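Long-range contact in chemotaxis protein CheX (Desulfovibrio desulfuricans subsp. desulfuricans str. G20, PDB 3HM4), which probably acts in chemotaxis as a CheX-type phosphatase that dephosphorylates the response regulator CheY: residues 59-64 with 129-134. Sequence-based numbering, arbitrary orientation. Where two conformers were deposited one is given.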
# COMPACT_ATOMS: atom_id res chain seq x y z
N SER A 59 -8.99 1.64 1.64
CA SER A 59 -7.91 0.69 1.70
C SER A 59 -8.09 -0.25 2.89
O SER A 59 -8.74 0.11 3.87
CB SER A 59 -6.63 1.47 1.90
OG SER A 59 -5.50 0.64 1.89
N ILE A 60 -7.51 -1.44 2.76
CA ILE A 60 -7.41 -2.41 3.85
C ILE A 60 -5.92 -2.71 4.04
O ILE A 60 -5.21 -2.98 3.06
CB ILE A 60 -8.14 -3.74 3.55
CG1 ILE A 60 -9.57 -3.50 3.07
CG2 ILE A 60 -8.08 -4.71 4.76
CD1 ILE A 60 -10.23 -4.74 2.45
N SER A 61 -5.43 -2.63 5.28
CA SER A 61 -4.07 -3.06 5.57
C SER A 61 -4.04 -4.03 6.74
O SER A 61 -4.95 -4.10 7.55
CB SER A 61 -3.13 -1.87 5.85
OG SER A 61 -3.53 -1.20 7.01
N VAL A 62 -2.94 -4.76 6.80
CA VAL A 62 -2.67 -5.64 7.92
C VAL A 62 -1.20 -5.45 8.31
O VAL A 62 -0.34 -5.45 7.44
CB VAL A 62 -3.06 -7.09 7.59
CG1 VAL A 62 -2.27 -7.62 6.38
CG2 VAL A 62 -2.94 -7.97 8.82
N THR A 63 -0.93 -5.22 9.59
CA THR A 63 0.41 -5.04 10.12
C THR A 63 0.64 -6.15 11.13
O THR A 63 -0.08 -6.25 12.13
CB THR A 63 0.65 -3.64 10.68
OG1 THR A 63 0.59 -2.70 9.62
CG2 THR A 63 2.01 -3.54 11.38
N PHE A 64 1.63 -6.98 10.83
CA PHE A 64 1.98 -8.13 11.65
C PHE A 64 3.23 -7.87 12.49
O PHE A 64 4.19 -7.25 12.01
CB PHE A 64 2.34 -9.34 10.76
CG PHE A 64 1.20 -9.90 9.94
CD1 PHE A 64 0.40 -10.92 10.46
CD2 PHE A 64 0.91 -9.40 8.69
CE1 PHE A 64 -0.62 -11.46 9.70
CE2 PHE A 64 -0.08 -9.94 7.94
CZ PHE A 64 -0.87 -10.96 8.44
N ILE A 129 3.34 2.18 8.43
CA ILE A 129 2.41 2.39 7.34
C ILE A 129 1.34 3.35 7.84
O ILE A 129 0.82 3.20 8.95
CB ILE A 129 1.84 1.07 6.79
CG1 ILE A 129 0.86 1.31 5.63
CG2 ILE A 129 1.17 0.25 7.84
CD1 ILE A 129 0.66 0.07 4.69
N SER A 130 1.02 4.32 6.99
CA SER A 130 0.06 5.37 7.28
C SER A 130 -0.93 5.51 6.12
O SER A 130 -0.53 5.70 5.00
CB SER A 130 0.77 6.72 7.42
OG SER A 130 1.74 6.71 8.49
N HIS A 131 -2.21 5.47 6.42
CA HIS A 131 -3.28 5.69 5.46
C HIS A 131 -3.48 7.15 5.18
O HIS A 131 -3.56 7.96 6.12
CB HIS A 131 -4.60 5.06 5.94
CG HIS A 131 -4.56 3.57 5.92
ND1 HIS A 131 -4.92 2.84 4.81
CD2 HIS A 131 -4.22 2.67 6.88
CE1 HIS A 131 -4.77 1.55 5.06
NE2 HIS A 131 -4.33 1.42 6.31
N VAL A 132 -3.55 7.54 3.91
CA VAL A 132 -3.68 8.93 3.50
C VAL A 132 -5.15 9.14 3.16
O VAL A 132 -5.62 8.74 2.08
CB VAL A 132 -2.79 9.22 2.29
CG1 VAL A 132 -3.02 10.65 1.77
CG2 VAL A 132 -1.32 8.95 2.61
N THR A 133 -5.88 9.74 4.09
CA THR A 133 -7.30 9.91 3.96
C THR A 133 -7.81 10.98 4.85
O THR A 133 -7.25 11.26 5.87
CB THR A 133 -8.04 8.58 4.34
OG1 THR A 133 -9.46 8.74 4.22
CG2 THR A 133 -7.73 8.08 5.74
N LYS A 134 -8.91 11.57 4.37
CA LYS A 134 -9.68 12.56 5.10
C LYS A 134 -10.53 11.96 6.24
O LYS A 134 -10.99 12.66 7.17
CB LYS A 134 -10.62 13.27 4.10
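The one hydrogen bond between strands 59-64 and 129-131 joins S61 OG to H131 NE2 over 2.8 Å, and either atom could be the donor. The hydroxyl meets the imidazole at its edge, in the plane of the ring, and it is chi1 of S61 (64°), setting OG between backbone N and carbonyl carbon, that brings it there. S59 OG, also at the ring edge, lies 3.4 Å from H131 CE1, a contact with a ring carbon; its hydrogen bonds go to an unidentified molecule, probably from the crystallisation liquor, and weakly to V50 O. Two serines of one strand face thus border the buried ring, which also packs on E152 and C154 of strand 149-155.

Van der Waals contacts continue the seam. The I129 CG2 methyl rests 3.5 Å from T63 OG1, the two side chains passing in opposite directions, while I129 CD1 touches S61 CB loosely at 4.4 Å. The threonine hydroxyl finds its polar partner in S47 OG.

With axes 9.3 Å apart and running 158° to each other, the strands illustrate how stacked sheets are joined by side chains, their backbones pairing with other neighbours: 59-64 with 47-53 and 149-155, 127-131 with 42-44 and, across the interface, a strand of the second subunit. It is face-to-face packing of two beta layers, the small sheet lying over part of one face of the six-stranded antiparallel sheet in this CheX-family dimer.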